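Local coordinates for protein (R)-2-hydroxyglutaryl-CoA dehydratase activating ATPase (Acidaminococcus fermentans, PDB 1HUX) that hydrolyses ATP very slowly and uses it to drive electron transfer that activates (R)-2-hydroxyglutaryl-CoA dehydratase, with one [4Fe-4S] cluster held per homodimer, at residues Ser15-Ile19 with Ser44-Leu49; Ile26-Leu31 with Leu241-Asn245; Asn96-Val100 with Ile111-Asn115; Asn120-Asn124 with Leu202-Val206; Ile141-Lys145 with Lys184-Ile188. One frame throughout, in Å; residues are numbered along the deposited sequence.

Interaction 1: residues Ser15-Ile19 with Ser44-Leu49; sequences SKCII and SISEVL. With ADP (adenosine-5'-diphosphate), chain D.
C17 sets its SG opposite the carbonyl carbon (chi1 -81°), and S44 folds its OG between its own backbone N and carbonyl carbon (chi1 65°); together the two rotations bring C17 SG to 3.4 Å from S44 OG. This is the buried face of the first of the two mixed sheets of the actin fold, where helix 40-52 lies against strand 14-21. The two short segments run in nearly the same sense, with their axes 31° apart and 7.9 Å from each other at the closest. S15, C17 and I19 point at the helix. K16 and I18 point the other way.

Further along the helix, V48 takes over. It packs on C17, with V48 CG1 3.6 Å from C17 CB, and the sulfur also touches the flank of I45. I19 then reaches across the valine at a slant, its CD1 3.8 Å from V48 CB, and the same methyl brushes L49, with I19 CD1 4.1 Å from L49 CD2. At the near end S15 OG gives S44 OG a weak hydrogen bond of 3.3 Å; the stronger partner of that serine is the backbone oxygen of P41, at the start of the helix.

On the opposite side of the strand I18 packs on helix 245-257, and K16 turns to the nucleotide. K16 bends twice, about CB-CG and again about CG-CD, and brings its amino group to the diphosphate, where it also bonds to the backbone oxygen of A14. K16 NZ donates to O1A of ADP at 3.2 Å and comes still nearer to its O2B.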
# COMPACT_ATOMS: atom_id res chain seq x y z
N SER A 15 4.98 -2.40 23.95
CA SER A 15 5.70 -1.50 24.82
C SER A 15 6.78 -2.35 25.48
O SER A 15 6.47 -3.35 26.13
CB SER A 15 4.75 -0.92 25.87
OG SER A 15 5.32 0.19 26.52
N LYS A 16 8.04 -1.98 25.25
CA LYS A 16 9.17 -2.72 25.82
C LYS A 16 9.81 -1.89 26.93
O LYS A 16 9.78 -0.65 26.88
CB LYS A 16 10.22 -3.05 24.75
CG LYS A 16 9.86 -4.15 23.72
CD LYS A 16 8.78 -3.70 22.75
CE LYS A 16 9.16 -2.45 21.99
NZ LYS A 16 8.02 -1.96 21.15
N CYS A 17 10.38 -2.58 27.91
CA CYS A 17 11.02 -1.93 29.04
C CYS A 17 12.34 -2.55 29.39
O CYS A 17 12.52 -3.78 29.31
CB CYS A 17 10.13 -1.97 30.27
SG CYS A 17 8.83 -0.73 30.35
N ILE A 18 13.26 -1.69 29.80
CA ILE A 18 14.57 -2.13 30.22
C ILE A 18 15.02 -1.39 31.48
O ILE A 18 14.73 -0.20 31.66
CB ILE A 18 15.62 -1.90 29.10
CG1 ILE A 18 15.45 -2.96 28.01
CG2 ILE A 18 17.05 -1.96 29.68
CD1 ILE A 18 15.83 -4.37 28.46
N ILE A 19 15.70 -2.12 32.36
CA ILE A 19 16.24 -1.56 33.60
C ILE A 19 17.68 -2.04 33.70
O ILE A 19 17.95 -3.25 33.66
CB ILE A 19 15.50 -2.07 34.87
CG1 ILE A 19 14.07 -1.54 34.90
CG2 ILE A 19 16.21 -1.60 36.12
CD1 ILE A 19 13.25 -2.13 36.07
N SER A 44 3.69 -2.72 31.20
CA SER A 44 5.06 -3.16 30.97
C SER A 44 6.00 -2.61 32.03
O SER A 44 6.96 -3.29 32.42
CB SER A 44 5.53 -2.73 29.57
OG SER A 44 5.59 -1.32 29.45
N ILE A 45 5.73 -1.40 32.51
CA ILE A 45 6.57 -0.79 33.54
C ILE A 45 6.48 -1.61 34.82
O ILE A 45 7.50 -1.91 35.46
CB ILE A 45 6.13 0.66 33.83
CG1 ILE A 45 6.26 1.50 32.55
CG2 ILE A 45 6.99 1.23 34.95
CD1 ILE A 45 5.73 2.91 32.67
N SER A 46 5.26 -1.99 35.18
CA SER A 46 5.02 -2.81 36.36
C SER A 46 5.76 -4.14 36.15
O SER A 46 6.48 -4.61 37.03
CB SER A 46 3.53 -3.07 36.50
OG SER A 46 2.79 -1.90 36.17
N GLU A 47 5.56 -4.72 34.97
CA GLU A 47 6.20 -5.97 34.60
C GLU A 47 7.70 -5.96 34.91
O GLU A 47 8.21 -6.88 35.54
CB GLU A 47 6.00 -6.24 33.11
CG GLU A 47 4.56 -6.36 32.66
CD GLU A 47 3.94 -7.69 33.03
OE1 GLU A 47 2.81 -7.96 32.57
OE2 GLU A 47 4.58 -8.45 33.78
N VAL A 48 8.40 -4.92 34.45
CA VAL A 48 9.84 -4.84 34.67
C VAL A 48 10.15 -4.74 36.14
O VAL A 48 10.87 -5.57 36.71
CB VAL A 48 10.50 -3.62 33.98
CG1 VAL A 48 11.44 -4.10 32.86
CG2 VAL A 48 9.45 -2.67 33.47
N LEU A 49 9.59 -3.70 36.76
CA LEU A 49 9.81 -3.47 38.16
C LEU A 49 9.64 -4.78 38.93
O LEU A 49 10.47 -5.12 39.78
CB LEU A 49 8.87 -2.37 38.65
CG LEU A 49 9.30 -0.99 38.11
CD1 LEU A 49 8.22 0.06 38.33
CD2 LEU A 49 10.61 -0.59 38.78
PB ADP D . 6.68 -1.04 17.48
O1B ADP D . 7.69 -0.45 16.54
O2B ADP D . 7.05 -0.90 19.00
O3B ADP D . 5.25 -0.63 17.19
PA ADP D . 7.86 -3.60 17.49
O1A ADP D . 7.79 -4.16 18.89
O2A ADP D . 9.16 -3.14 16.99
O3A ADP D . 6.72 -2.50 17.32
O5' ADP D . 7.20 -4.63 16.52
C5' ADP D . 7.81 -5.80 16.31
C4' ADP D . 7.30 -6.53 15.13
O4' ADP D . 7.89 -7.86 15.11
C3' ADP D . 5.71 -6.76 14.93
O3' ADP D . 5.33 -6.73 13.53
C2' ADP D . 5.59 -8.10 15.62
O2' ADP D . 4.46 -8.96 15.25
C1' ADP D . 6.90 -8.76 15.20
N9 ADP D . 7.28 -10.01 15.91
C8 ADP D . 7.25 -10.17 17.24
N7 ADP D . 7.63 -11.32 17.59
C5 ADP D . 7.92 -11.98 16.41
C6 ADP D . 8.42 -13.29 16.08
N6 ADP D . 8.69 -14.23 17.03
N1 ADP D . 8.62 -13.59 14.76
C2 ADP D . 8.34 -12.67 13.83
N3 ADP D . 7.88 -11.42 14.04
C4 ADP D . 7.70 -11.14 15.35

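Interaction 2: residues Ile26-Leu31 with Leu241-Asn245; sequences IVAKSL and LAQYN. With ADP (adenosine-5'-diphosphate), chain D.
The Y244 ring wedges in against strand 25-33, and the aliphatic part of K29 lies over one of its faces, though just how closely is doubtful in the model. The lysine gets there because its CG sits between the backbone N and carbonyl carbon (chi1 60°), which lifts the chain off the strand. At the ring edge, close to its plane, S30 O lies 3.3 Å from Y244 CE2. L31 closes in obliquely by the hydroxyl end, L31 CB being 3.6 Å from Y244 OH. With three successive strand residues meeting one ring, this is the fuller half of the contact, and it continues to the buried Q243, whose OE1 is met by CD2 of L31.

Y244 is the N-cap residue of helix 245-257, while the strand is the outermost one of the first actin-fold sheet and carries a classic beta bulge, with V27 and A28 both facing I19. Beside the nucleotide Q243, fully extended, delivers NE2 to O1A of ADP at 2.7 Å in a fairly straight bond (165° at the hydrogen), and its OE1 takes a weak bond from Q220.

Toward L241 the contact is looser, with fewer atoms meeting. The K29 amino group lies far off the ring, a weak cation-pi attraction at most, and K29 NZ passes 3.9 Å from L241 CD2. Beyond it I26 and L241 meet tip to tip, with 3.5 Å between I26 CD1 and L241 CD1.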
# COMPACT_ATOMS: atom_id res chain seq x y z
N ILE A 26 22.06 -5.32 32.07
CA ILE A 26 20.60 -5.38 32.05
C ILE A 26 20.14 -6.25 33.22
O ILE A 26 20.58 -7.40 33.37
CB ILE A 26 20.08 -6.00 30.73
CG1 ILE A 26 20.53 -5.14 29.55
CG2 ILE A 26 18.57 -6.14 30.76
CD1 ILE A 26 20.04 -5.63 28.22
N VAL A 27 19.26 -5.71 34.06
CA VAL A 27 18.78 -6.48 35.20
C VAL A 27 17.44 -7.10 34.88
O VAL A 27 17.13 -8.21 35.31
CB VAL A 27 18.68 -5.60 36.49
CG1 VAL A 27 20.09 -5.11 36.91
CG2 VAL A 27 17.73 -4.43 36.26
N ALA A 28 16.64 -6.40 34.09
CA ALA A 28 15.34 -6.93 33.73
C ALA A 28 14.74 -6.18 32.55
O ALA A 28 15.06 -5.00 32.30
CB ALA A 28 14.40 -6.85 34.93
N LYS A 29 13.85 -6.88 31.83
CA LYS A 29 13.17 -6.31 30.67
C LYS A 29 11.75 -6.81 30.64
O LYS A 29 11.42 -7.78 31.32
CB LYS A 29 13.86 -6.73 29.37
CG LYS A 29 13.90 -8.24 29.15
CD LYS A 29 14.12 -8.55 27.69
CE LYS A 29 14.32 -10.02 27.47
NZ LYS A 29 15.61 -10.41 28.08
N SER A 30 10.90 -6.17 29.85
CA SER A 30 9.53 -6.61 29.75
C SER A 30 8.94 -6.19 28.40
O SER A 30 9.47 -5.32 27.71
CB SER A 30 8.72 -6.06 30.93
OG SER A 30 8.29 -4.72 30.72
N LEU A 31 7.83 -6.83 28.03
CA LEU A 31 7.17 -6.54 26.77
C LEU A 31 5.67 -6.79 26.91
O LEU A 31 5.25 -7.87 27.30
CB LEU A 31 7.76 -7.44 25.68
CG LEU A 31 7.17 -7.45 24.27
CD1 LEU A 31 6.79 -6.07 23.77
CD2 LEU A 31 8.20 -8.05 23.37
N LEU A 241 17.95 -9.59 22.35
CA LEU A 241 17.54 -8.26 22.79
C LEU A 241 17.09 -7.35 21.66
O LEU A 241 16.72 -6.20 21.89
CB LEU A 241 18.70 -7.59 23.52
CG LEU A 241 19.12 -8.30 24.80
CD1 LEU A 241 20.38 -7.67 25.35
CD2 LEU A 241 17.97 -8.24 25.82
N ALA A 242 17.13 -7.88 20.44
CA ALA A 242 16.76 -7.13 19.26
C ALA A 242 15.56 -6.20 19.44
O ALA A 242 15.66 -5.00 19.19
CB ALA A 242 16.51 -8.08 18.11
N GLN A 243 14.44 -6.75 19.89
CA GLN A 243 13.21 -5.97 20.06
C GLN A 243 13.22 -5.03 21.26
O GLN A 243 12.35 -4.16 21.40
CB GLN A 243 12.01 -6.91 20.14
CG GLN A 243 10.66 -6.22 20.22
CD GLN A 243 9.50 -7.20 20.13
OE1 GLN A 243 9.66 -8.41 20.42
NE2 GLN A 243 8.33 -6.70 19.76
N TYR A 244 14.21 -5.20 22.13
CA TYR A 244 14.33 -4.38 23.33
C TYR A 244 15.38 -3.30 23.15
O TYR A 244 15.79 -2.64 24.11
CB TYR A 244 14.72 -5.24 24.53
CG TYR A 244 13.71 -6.31 24.88
CD1 TYR A 244 13.89 -7.63 24.47
CD2 TYR A 244 12.57 -6.00 25.61
CE1 TYR A 244 12.96 -8.62 24.78
CE2 TYR A 244 11.64 -6.98 25.93
CZ TYR A 244 11.83 -8.29 25.51
OH TYR A 244 10.90 -9.26 25.79
N ASN A 245 15.83 -3.13 21.91
CA ASN A 245 16.87 -2.14 21.62
C ASN A 245 16.41 -0.72 21.93
O ASN A 245 17.11 0.03 22.59
CB ASN A 245 17.28 -2.24 20.16
CG ASN A 245 18.59 -1.52 19.88
OD1 ASN A 245 19.13 -1.56 18.77
ND2 ASN A 245 19.11 -0.84 20.89
PB ADP D . 6.68 -1.04 17.48
O1B ADP D . 7.69 -0.45 16.54
O2B ADP D . 7.05 -0.90 19.00
O3B ADP D . 5.25 -0.63 17.19
PA ADP D . 7.86 -3.60 17.49
O1A ADP D . 7.79 -4.16 18.89
O2A ADP D . 9.16 -3.14 16.99
O3A ADP D . 6.72 -2.50 17.32
O5' ADP D . 7.20 -4.63 16.52
C5' ADP D . 7.81 -5.80 16.31
C4' ADP D . 7.30 -6.53 15.13
O4' ADP D . 7.89 -7.86 15.11
C3' ADP D . 5.71 -6.76 14.93
O3' ADP D . 5.33 -6.73 13.53
C2' ADP D . 5.59 -8.10 15.62
O2' ADP D . 4.46 -8.96 15.25
C1' ADP D . 6.90 -8.76 15.20
N9 ADP D . 7.28 -10.01 15.91
C8 ADP D . 7.25 -10.17 17.24
N7 ADP D . 7.63 -11.32 17.59
C5 ADP D . 7.92 -11.98 16.41
C6 ADP D . 8.42 -13.29 16.08
N6 ADP D . 8.69 -14.23 17.03
N1 ADP D . 8.62 -13.59 14.76
C2 ADP D . 8.34 -12.67 13.83
N3 ADP D . 7.88 -11.42 14.04
C4 ADP D . 7.70 -11.14 15.35

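Interaction 3: residues Asn96-Val100 with Ile111-Asn115; sequences NVHTV and IHVEN
V113 offers its two methyls to two different neighbours: CG1 meets V97, at 4.0 Å from V97 CG2, and CG2 meets V100, at 3.8 Å from V100 CG2. The valine thus fills the notch between V97 and V100. The torsion that does this sets CG1 anti to the V113 backbone N (chi1 178°), turning CG2 back toward V100 and CG1 toward V97. Next to it V100 and I111 face each other across a hydrogen-bonded pair, 4.2 Å between V100 CB and I111 CB. Helix 82-93 closes this side, with A90 against V100, L83 against I111 and A87 against V113.

The other side is shaped by rings. The H112 imidazole lies obliquely by the H98 carbonyl, and T99 OG1 stands at its edge, though that hydroxyl has its bond with the backbone N of V209. H98, just ahead of strand 99-104, turns its ring away from the pair, and H98 ND1 donates to V113 O at 3.0 Å. The donor meets the oxygen almost in line with the C=O bond, but the N-H is bent (138°) and the oxygen lies 28° out of the ring plane. E114 curls back so that its OE1 comes to the edge of the H98 ring, in its plane, 3.0 Å from H98 CE1.

V100 and I111 bond to each other both ways through their backbones. It is the open end of an antiparallel beta hairpin, strands 99-104 and 107-114, in the second of the two sheets of the actin fold.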
# COMPACT_ATOMS: atom_id res chain seq x y z
N ASN A 96 30.84 -1.91 17.13
CA ASN A 96 31.18 -1.47 15.78
C ASN A 96 30.02 -1.18 14.84
O ASN A 96 30.21 -1.09 13.62
CB ASN A 96 32.11 -2.48 15.14
CG ASN A 96 33.34 -2.73 15.99
OD1 ASN A 96 33.96 -1.78 16.47
ND2 ASN A 96 33.71 -4.00 16.16
N VAL A 97 28.82 -1.02 15.38
CA VAL A 97 27.68 -0.73 14.54
C VAL A 97 27.94 0.59 13.85
O VAL A 97 28.65 1.44 14.37
CB VAL A 97 26.36 -0.58 15.34
CG1 VAL A 97 25.97 -1.90 15.91
CG2 VAL A 97 26.53 0.46 16.44
N HIS A 98 27.35 0.74 12.67
CA HIS A 98 27.47 1.98 11.91
C HIS A 98 26.18 2.12 11.13
O HIS A 98 25.80 3.22 10.71
CB HIS A 98 28.67 1.92 10.98
CG HIS A 98 29.98 2.17 11.68
ND1 HIS A 98 30.30 3.39 12.24
CD2 HIS A 98 31.04 1.36 11.89
CE1 HIS A 98 31.51 3.32 12.77
NE2 HIS A 98 31.98 2.10 12.57
N THR A 99 25.51 0.99 10.98
CA THR A 99 24.24 0.94 10.27
C THR A 99 23.27 0.04 11.02
O THR A 99 23.57 -1.13 11.33
CB THR A 99 24.43 0.40 8.80
OG1 THR A 99 25.22 1.33 8.04
CG2 THR A 99 23.08 0.23 8.12
N VAL A 100 22.10 0.60 11.32
CA VAL A 100 21.06 -0.12 12.05
C VAL A 100 19.77 -0.20 11.26
O VAL A 100 19.16 0.81 10.91
CB VAL A 100 20.74 0.57 13.42
CG1 VAL A 100 19.60 -0.15 14.10
CG2 VAL A 100 21.96 0.57 14.35
N ILE A 111 19.36 3.37 10.10
CA ILE A 111 20.14 4.40 10.77
C ILE A 111 21.66 4.25 10.68
O ILE A 111 22.21 3.16 10.90
CB ILE A 111 19.73 4.47 12.28
CG1 ILE A 111 18.22 4.67 12.39
CG2 ILE A 111 20.47 5.60 12.99
CD1 ILE A 111 17.70 4.52 13.81
N HIS A 112 22.33 5.34 10.34
CA HIS A 112 23.78 5.31 10.28
C HIS A 112 24.24 5.77 11.67
O HIS A 112 23.80 6.82 12.16
CB HIS A 112 24.33 6.25 9.21
CG HIS A 112 25.82 6.17 9.04
ND1 HIS A 112 26.67 7.17 9.45
CD2 HIS A 112 26.61 5.15 8.62
CE1 HIS A 112 27.92 6.77 9.29
NE2 HIS A 112 27.91 5.55 8.78
N VAL A 113 25.10 4.98 12.29
CA VAL A 113 25.57 5.28 13.65
C VAL A 113 27.06 5.55 13.78
O VAL A 113 27.89 4.83 13.21
CB VAL A 113 25.24 4.11 14.63
CG1 VAL A 113 25.78 4.41 16.01
CG2 VAL A 113 23.73 3.87 14.68
N GLU A 114 27.38 6.58 14.56
CA GLU A 114 28.76 6.98 14.83
C GLU A 114 28.82 7.39 16.30
O GLU A 114 28.12 8.33 16.72
CB GLU A 114 29.17 8.16 13.94
CG GLU A 114 29.29 7.81 12.46
CD GLU A 114 30.56 7.03 12.11
OE1 GLU A 114 31.08 6.28 12.97
OE2 GLU A 114 31.02 7.16 10.95
N ASN A 115 29.65 6.69 17.08
CA ASN A 115 29.80 6.98 18.51
C ASN A 115 28.41 6.99 19.13
O ASN A 115 27.95 8.03 19.60
CB ASN A 115 30.45 8.35 18.76
CG ASN A 115 31.91 8.40 18.33
OD1 ASN A 115 32.74 7.62 18.80
ND2 ASN A 115 32.24 9.33 17.44

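Interaction 4: residues Asn120-Asn124 with Leu202-Val206; sequences NFQMN and LANRV
Q122 is the side chain that fills this contact, meeting L202, R205 and V206 at once. Its CB lies 3.4 Å from V206 CG2, and its CG the same distance from L202 CD1. The chain then bends (chi2 82°), which turns a face of the amide to R205: R205 CB sits over Q122 CD at 3.3 Å, and the amide nitrogen keeps to the V206 side. What meets the glutamine is thus the root of the arginine; the guanidinium leads away, and it is poorly ordered. Q122 and V206 lie side by side, pointing opposite ways.

Outside these the contacts are fewer. L202 CD1 also leans on the strand backbone, 3.8 Å from M123 N, and N120 ND2 passes 4.0 Å from V206 CG2.

One shell farther out, the two backbones set these groups in place. On the helix side, R205 N bonds to L202 O and V206 N to A203 O as helix 184-204 comes to an end; L202, R205 and V206 all face the strand. On the other side N120, Q122 and N124 are bonded to H112, V110 and V108 of the next strand, and L202 and V206 extend onto V110 and H112. N124 ND2 bonds to the backbone oxygen of C127, a ligand of the [4Fe-4S] cluster shared by the two subunits. The contact is a helix end lying on the outermost strand of the second actin-fold sheet, just ahead of the cluster loop.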
# COMPACT_ATOMS: atom_id res chain seq x y z
N ASN A 120 22.91 9.80 10.24
CA ASN A 120 21.92 10.02 9.19
C ASN A 120 20.95 8.85 9.24
O ASN A 120 21.23 7.82 9.86
CB ASN A 120 22.60 10.08 7.82
CG ASN A 120 21.61 10.36 6.69
OD1 ASN A 120 20.73 11.21 6.83
ND2 ASN A 120 21.77 9.66 5.56
N PHE A 121 19.80 9.02 8.58
CA PHE A 121 18.79 7.96 8.57
C PHE A 121 17.72 8.16 7.50
O PHE A 121 17.46 9.28 7.04
CB PHE A 121 18.07 7.92 9.92
CG PHE A 121 17.00 8.97 10.05
CD1 PHE A 121 15.69 8.69 9.67
CD2 PHE A 121 17.32 10.25 10.46
CE1 PHE A 121 14.71 9.69 9.70
CE2 PHE A 121 16.35 11.26 10.49
CZ PHE A 121 15.04 10.98 10.11
N GLN A 122 17.08 7.06 7.15
CA GLN A 122 16.00 7.04 6.17
C GLN A 122 14.91 6.20 6.83
O GLN A 122 15.21 5.14 7.41
CB GLN A 122 16.47 6.37 4.88
CG GLN A 122 15.78 6.87 3.63
CD GLN A 122 16.39 8.16 3.10
OE1 GLN A 122 15.79 8.84 2.26
NE2 GLN A 122 17.59 8.51 3.58
N MET A 123 13.66 6.64 6.76
CA MET A 123 12.60 5.86 7.38
C MET A 123 11.29 5.90 6.61
O MET A 123 10.96 6.91 5.98
CB MET A 123 12.34 6.35 8.80
CG MET A 123 11.07 7.19 8.93
SD MET A 123 10.52 7.44 10.62
CE MET A 123 10.00 5.76 11.05
N ASN A 124 10.53 4.81 6.68
CA ASN A 124 9.23 4.72 6.03
C ASN A 124 8.15 4.75 7.09
O ASN A 124 8.13 3.92 8.01
CB ASN A 124 9.10 3.45 5.21
CG ASN A 124 7.70 3.27 4.66
OD1 ASN A 124 7.07 4.24 4.22
ND2 ASN A 124 7.21 2.04 4.69
N LEU A 202 15.21 1.66 1.14
CA LEU A 202 15.51 2.77 2.06
C LEU A 202 17.00 2.75 2.35
O LEU A 202 17.68 3.79 2.32
CB LEU A 202 14.77 2.59 3.40
CG LEU A 202 13.32 3.04 3.61
CD1 LEU A 202 13.25 4.54 3.58
CD2 LEU A 202 12.42 2.43 2.53
N ALA A 203 17.50 1.56 2.64
CA ALA A 203 18.90 1.33 2.97
C ALA A 203 19.90 2.07 2.10
O ALA A 203 20.85 2.67 2.59
CB ALA A 203 19.20 -0.16 2.95
N ASN A 204 19.68 2.03 0.79
CA ASN A 204 20.61 2.68 -0.12
C ASN A 204 20.64 4.20 -0.08
O ASN A 204 21.65 4.80 -0.46
CB ASN A 204 20.37 2.17 -1.54
CG ASN A 204 20.65 0.68 -1.67
OD1 ASN A 204 21.56 0.15 -1.02
ND2 ASN A 204 19.88 0.00 -2.52
N ARG A 205 19.57 4.83 0.38
CA ARG A 205 19.57 6.29 0.46
C ARG A 205 20.48 6.73 1.63
O ARG A 205 20.79 7.91 1.79
CB ARG A 205 18.15 6.81 0.72
CG ARG A 205 17.12 6.35 -0.28
CD ARG A 205 17.40 6.91 -1.66
NE ARG A 205 16.37 6.49 -2.61
CZ ARG A 205 16.35 6.83 -3.90
NH1 ARG A 205 17.32 7.60 -4.40
NH2 ARG A 205 15.37 6.40 -4.68
N VAL A 206 20.92 5.75 2.42
CA VAL A 206 21.77 6.02 3.59
C VAL A 206 23.15 5.39 3.43
O VAL A 206 24.16 5.97 3.83
CB VAL A 206 21.11 5.45 4.88
CG1 VAL A 206 22.10 5.50 6.05
CG2 VAL A 206 19.83 6.23 5.18

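Interaction 5: residues Ile141-Lys145 with Lys184-Ile188; sequences ILEVK and KIDII
K184 stretches from the first turn of helix 184-204 across to the end of helix 132-142. Its CB begins beside L142, 4.6 Å from L142 CD2. With CG opposite the carbonyl carbon (chi1 -71°) and every later torsion extended, the chain heads straight for the other helix. CG runs along the same leucine methyl, 4.3 Å from L142 CD2. CD faces L142 O, 3.7 Å away, and lies at the limit of contact with V144 CG2. CE moves in closer on the same oxygen. At the end of the run K184 NZ donates a hydrogen bond to L142 O at 2.8 Å. The ammonium meets that carbonyl at an angle of 168° at the oxygen.

The receiving carbonyl belongs to the last turn of helix 132-142, which finishes in a Schellman motif: E143 takes a positive phi of 61°, with two bonds leading back into the last turn. A lysine charge at a helix C-terminus would probably be favoured by the partial negative charge of the carbonyls there. The E143 carboxylate may add a weak long-range attraction but does not touch the ammonium, its OE2 lying 5.6 Å from K184 NZ.

L142 spreads its methyls toward I187 and I188 of helix 184-204. CD1 presses on I188, 3.5 Å from I188 CG1, while CD2 lies 3.9 Å from I187 CG2. V174 of helix 167-179 packs on the same leucine, and L152 of helix 149-153 touches both V144 and I188.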
# COMPACT_ATOMS: atom_id res chain seq x y z
N ILE A 141 -3.43 -14.40 5.13
CA ILE A 141 -3.91 -15.05 3.92
C ILE A 141 -3.33 -16.47 3.84
O ILE A 141 -4.04 -17.41 3.50
CB ILE A 141 -3.51 -14.26 2.66
CG1 ILE A 141 -3.86 -12.78 2.84
CG2 ILE A 141 -4.24 -14.80 1.46
CD1 ILE A 141 -5.30 -12.53 3.17
N LEU A 142 -2.05 -16.63 4.15
CA LEU A 142 -1.42 -17.94 4.11
C LEU A 142 -1.96 -18.81 5.24
O LEU A 142 -1.77 -20.03 5.24
CB LEU A 142 0.09 -17.82 4.29
CG LEU A 142 0.84 -17.10 3.17
CD1 LEU A 142 2.29 -16.92 3.57
CD2 LEU A 142 0.74 -17.90 1.88
N GLU A 143 -2.65 -18.17 6.18
CA GLU A 143 -3.18 -18.86 7.34
C GLU A 143 -2.04 -19.49 8.13
O GLU A 143 -2.02 -20.70 8.36
CB GLU A 143 -4.18 -19.94 6.91
CG GLU A 143 -5.41 -19.38 6.21
CD GLU A 143 -6.56 -20.38 6.17
OE1 GLU A 143 -7.13 -20.67 7.25
OE2 GLU A 143 -6.89 -20.88 5.08
N VAL A 144 -1.09 -18.66 8.57
CA VAL A 144 0.06 -19.12 9.34
C VAL A 144 0.37 -18.08 10.44
O VAL A 144 -0.16 -16.97 10.42
CB VAL A 144 1.31 -19.27 8.44
CG1 VAL A 144 2.42 -19.97 9.19
CG2 VAL A 144 0.93 -20.02 7.17
N LYS A 145 1.22 -18.46 11.40
CA LYS A 145 1.58 -17.55 12.48
C LYS A 145 2.83 -16.76 12.12
O LYS A 145 3.87 -17.34 11.80
CB LYS A 145 1.82 -18.33 13.77
CG LYS A 145 0.57 -18.90 14.39
CD LYS A 145 0.82 -19.43 15.81
CE LYS A 145 1.77 -20.63 15.83
NZ LYS A 145 1.97 -21.22 17.20
N LYS A 184 3.21 -23.00 0.00
CA LYS A 184 3.29 -21.87 0.93
C LYS A 184 4.75 -21.58 1.30
O LYS A 184 5.18 -20.43 1.34
CB LYS A 184 2.52 -22.16 2.22
CG LYS A 184 1.02 -22.19 2.09
CD LYS A 184 0.40 -22.47 3.44
CE LYS A 184 -1.11 -22.41 3.41
NZ LYS A 184 -1.65 -22.80 4.74
N ILE A 185 5.49 -22.65 1.58
CA ILE A 185 6.90 -22.53 1.92
C ILE A 185 7.60 -21.60 0.92
O ILE A 185 8.39 -20.72 1.29
CB ILE A 185 7.58 -23.92 1.87
CG1 ILE A 185 6.73 -24.94 2.63
CG2 ILE A 185 8.96 -23.85 2.45
CD1 ILE A 185 6.43 -24.54 4.05
N ASP A 186 7.29 -21.78 -0.36
CA ASP A 186 7.90 -20.99 -1.42
C ASP A 186 7.34 -19.58 -1.49
O ASP A 186 8.07 -18.64 -1.76
CB ASP A 186 7.75 -21.70 -2.76
CG ASP A 186 8.42 -23.09 -2.77
OD1 ASP A 186 9.56 -23.20 -2.28
OD2 ASP A 186 7.80 -24.06 -3.27
N ILE A 187 6.04 -19.44 -1.27
CA ILE A 187 5.42 -18.13 -1.30
C ILE A 187 5.98 -17.28 -0.17
O ILE A 187 6.14 -16.06 -0.30
CB ILE A 187 3.88 -18.21 -1.11
CG1 ILE A 187 3.24 -18.92 -2.31
CG2 ILE A 187 3.30 -16.81 -0.92
CD1 ILE A 187 1.70 -18.70 -2.45
N ILE A 188 6.26 -17.92 0.96
CA ILE A 188 6.79 -17.24 2.13
C ILE A 188 8.17 -16.66 1.85
O ILE A 188 8.38 -15.46 1.99
CB ILE A 188 6.84 -18.18 3.36
CG1 ILE A 188 5.47 -18.18 4.05
CG2 ILE A 188 7.94 -17.75 4.33
CD1 ILE A 188 5.35 -19.13 5.22

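Interactions 1 and 2 share the first sheet, where strands 14-21 and 25-33 are neighbours; their centres are about 8 Å apart, a probable hydrogen bond runs from S30 OG to S44 O, and both reach ADP. Interactions 3 and 4 share the second sheet, their centres about 12 Å apart, joined by a probable hydrogen bond from H112 N to N120 O. Interaction 5 uses the other end of helix 184-204 from interaction 4, centres about 29 Å apart. Along the chain 1 closes before 3 opens, 5 is nested within 4, and interaction 2 spans 3, 4 and 5, bringing residues 241-245 back to the first sheet. The late loop thus meets the first sheet beside the nucleotide, between the two halves of the actin fold.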